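Local structure of soluble epoxide hydrolase (Bacillus megaterium, 4INZ) at residues Y161-W164 / F165-Q168. The protein is a soluble enzyme of the epoxide hydrolase family, built on the alpha/beta hydrolase fold. The protein carries 1 engineered substitution. Residues are numbered along the deposited sequence; the frame is centred on the assembly and turned at random.
Sequences YAKW and FQKQ. Engineered in segment 161-164: Ala162 (natural residue Met).
Tyr161 directs the CD2 edge of its ring at one face of Phe165, one turn further along the chain, in a T-shaped pair with centroids 5.3 Å apart and planes at 72°. The touch falls near the rim of the phenylalanine, where CD2 of Tyr161 lies 3.8 Å from CZ of Phe165. Tyr161 reaches this place because its CG stands between its own N and carbonyl carbon (chi1 69°). The indole of Trp164 approaches Phe165 differently, at the ring edge and near its plane, with CE3 of Trp164 3.9 Å from CE1 of Phe165.

The backbone carrying these rings still follows a helical path at Phe165, whose N donates to O of Tyr161 at 2.7 Å. After that the spacing shortens. N of Gln166 bonds to O of Lys163, and N of Lys167 to O of Trp164 at 2.8 Å, the latter closing a type I turn; in both, the donor sits above the carbonyl plane. The side chain of Gln166, bent at chi2, folds back so that NE2 reaches O of the engineered Ala162 at 2.9 Å. This bond is nearly straight (165°); its acceptor lies close to the plane of the Gln166 amide, though NE2 is tilted from the plane of the Ala162 carbonyl. NE2 also donates to O of Tyr220, which fixes the amide between two carbonyls.

Phe165 is buried among Phe47, Leu217, Tyr220 and Met174, while Trp164 meets Tyr173 edge-to-face. Helix 160-164 thus tightens into 3-10-like spacing and finishes in a type I turn leading to helix 169-193, both within the helical insertion between strands 131-137 and 248-253 that forms the cap in alpha/beta hydrolases of the epoxide hydrolase type.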
ATOM      1  N   TYR A 161       2.751   3.549  16.723  1.00 37.27           N
ATOM      2  CA  TYR A 161       1.315   3.355  16.557  1.00 34.64           C
ATOM      3  C   TYR A 161       0.986   1.895  16.249  1.00 32.84           C
ATOM      4  O   TYR A 161      -0.102   1.420  16.572  1.00 35.16           O
ATOM      5  CB  TYR A 161       0.756   4.278  15.467  1.00 36.01           C
ATOM      6  CG  TYR A 161       1.209   3.916  14.075  1.00 37.23           C
ATOM      7  CD1 TYR A 161       2.408   4.399  13.569  1.00 36.94           C
ATOM      8  CD2 TYR A 161       0.440   3.082  13.264  1.00 37.91           C
ATOM      9  CE1 TYR A 161       2.832   4.064  12.296  1.00 37.51           C
ATOM     10  CE2 TYR A 161       0.857   2.741  11.989  1.00 38.90           C
ATOM     11  CZ  TYR A 161       2.054   3.233  11.513  1.00 38.97           C
ATOM     12  OH  TYR A 161       2.473   2.899  10.248  1.00 40.27           O
ATOM     13  N   ALA A 162       1.921   1.185  15.625  1.00 32.47           N
ATOM     14  CA  ALA A 162       1.699  -0.220  15.285  1.00 32.98           C
ATOM     15  C   ALA A 162       1.554  -1.074  16.544  1.00 35.15           C
ATOM     16  O   ALA A 162       0.768  -2.024  16.577  1.00 35.54           O
ATOM     17  CB  ALA A 162       2.819  -0.744  14.408  1.00 34.00           C
ATOM     18  N   LYS A 163       2.310  -0.729  17.580  1.00 34.47           N
ATOM     19  CA  LYS A 163       2.166  -1.391  18.867  1.00 35.09           C
ATOM     20  C   LYS A 163       0.818  -1.013  19.480  1.00 35.06           C
ATOM     21  O   LYS A 163       0.092  -1.866  19.988  1.00 34.44           O
ATOM     22  CB  LYS A 163       3.323  -1.011  19.795  1.00 40.15           C
ATOM     23  CG  LYS A 163       3.251  -1.614  21.190  1.00 44.14           C
ATOM     24  CD  LYS A 163       3.165  -3.129  21.161  1.00 46.31           C
ATOM     25  CE  LYS A 163       3.462  -3.717  22.541  1.00 49.40           C
ATOM     26  NZ  LYS A 163       4.896  -3.550  22.913  1.00 51.87           N
ATOM     27  N   TRP A 164       0.474   0.268  19.406  1.00 34.09           N
ATOM     28  CA  TRP A 164      -0.802   0.732  19.932  1.00 31.47           C
ATOM     29  C   TRP A 164      -1.970   0.047  19.224  1.00 30.45           C
ATOM     30  O   TRP A 164      -2.981  -0.272  19.851  1.00 29.82           O
ATOM     31  CB  TRP A 164      -0.909   2.254  19.815  1.00 34.20           C
ATOM     32  CG  TRP A 164      -2.145   2.822  20.430  1.00 34.07           C
ATOM     33  CD1 TRP A 164      -2.581   2.640  21.711  1.00 35.67           C
ATOM     34  CD2 TRP A 164      -3.100   3.683  19.799  1.00 34.45           C
ATOM     35  NE1 TRP A 164      -3.751   3.327  21.912  1.00 35.59           N
ATOM     36  CE2 TRP A 164      -4.093   3.975  20.754  1.00 34.46           C
ATOM     37  CE3 TRP A 164      -3.216   4.229  18.516  1.00 36.01           C
ATOM     38  CZ2 TRP A 164      -5.187   4.788  20.468  1.00 34.57           C
ATOM     39  CZ3 TRP A 164      -4.306   5.041  18.235  1.00 36.88           C
ATOM     40  CH2 TRP A 164      -5.274   5.312  19.209  1.00 36.14           C
ATOM     41  N   PHE A 165      -1.828  -0.190  17.922  1.00 28.93           N
ATOM     42  CA  PHE A 165      -2.893  -0.845  17.154  1.00 26.62           C
ATOM     43  C   PHE A 165      -3.193  -2.257  17.650  1.00 28.01           C
ATOM     44  O   PHE A 165      -4.181  -2.864  17.247  1.00 28.61           O
ATOM     45  CB  PHE A 165      -2.563  -0.895  15.660  1.00 25.27           C
ATOM     46  CG  PHE A 165      -2.828   0.391  14.929  1.00 25.38           C
ATOM     47  CD1 PHE A 165      -3.080   1.567  15.621  1.00 24.94           C
ATOM     48  CD2 PHE A 165      -2.828   0.420  13.541  1.00 26.02           C
ATOM     49  CE1 PHE A 165      -3.318   2.754  14.941  1.00 25.63           C
ATOM     50  CE2 PHE A 165      -3.066   1.605  12.852  1.00 27.15           C
ATOM     51  CZ  PHE A 165      -3.315   2.772  13.553  1.00 27.78           C
ATOM     52  N   GLN A 166      -2.332  -2.788  18.512  1.00 31.12           N
ATOM     53  CA  GLN A 166      -2.562  -4.113  19.078  1.00 32.69           C
ATOM     54  C   GLN A 166      -3.652  -4.037  20.152  1.00 34.28           C
ATOM     55  O   GLN A 166      -4.303  -5.039  20.460  1.00 35.54           O
ATOM     56  CB  GLN A 166      -1.269  -4.693  19.670  1.00 32.87           C
ATOM     57  CG  GLN A 166      -0.050  -4.621  18.742  1.00 32.88           C
ATOM     58  CD  GLN A 166      -0.205  -5.453  17.476  1.00 33.09           C
ATOM     59  OE1 GLN A 166      -0.646  -6.601  17.522  1.00 34.29           O
ATOM     60  NE2 GLN A 166       0.162  -4.874  16.339  1.00 31.60           N
ATOM     61  N   LYS A 167      -3.852  -2.843  20.710  1.00 34.47           N
ATOM     62  CA  LYS A 167      -4.781  -2.659  21.826  1.00 35.15           C
ATOM     63  C   LYS A 167      -6.244  -2.646  21.380  1.00 37.98           C
ATOM     64  O   LYS A 167      -6.569  -2.180  20.289  1.00 37.37           O
ATOM     65  CB  LYS A 167      -4.458  -1.368  22.584  1.00 38.03           C
ATOM     66  CG  LYS A 167      -3.037  -1.305  23.123  1.00 42.69           C
ATOM     67  CD  LYS A 167      -2.894  -2.068  24.431  1.00 47.90           C
ATOM     68  CE  LYS A 167      -3.396  -1.241  25.608  1.00 50.52           C
ATOM     69  NZ  LYS A 167      -3.316  -1.989  26.898  1.00 52.19           N
ATOM     70  N   GLN A 168      -7.127  -3.141  22.240  1.00 41.01           N
ATOM     71  CA  GLN A 168      -8.543  -3.223  21.898  1.00 42.67           C
ATOM     72  C   GLN A 168      -9.219  -1.860  21.763  1.00 39.70           C
ATOM     73  O   GLN A 168     -10.215  -1.730  21.060  1.00 39.97           O
ATOM     74  CB  GLN A 168      -9.301  -4.094  22.907  1.00 47.31           C
ATOM     75  CG  GLN A 168      -9.067  -5.586  22.720  1.00 52.26           C
ATOM     76  CD  GLN A 168      -9.442  -6.067  21.322  1.00 55.93           C
ATOM     77  OE1 GLN A 168     -10.537  -5.791  20.826  1.00 56.35           O
ATOM     78  NE2 GLN A 168      -8.525  -6.781  20.679  1.00 57.09           N
TER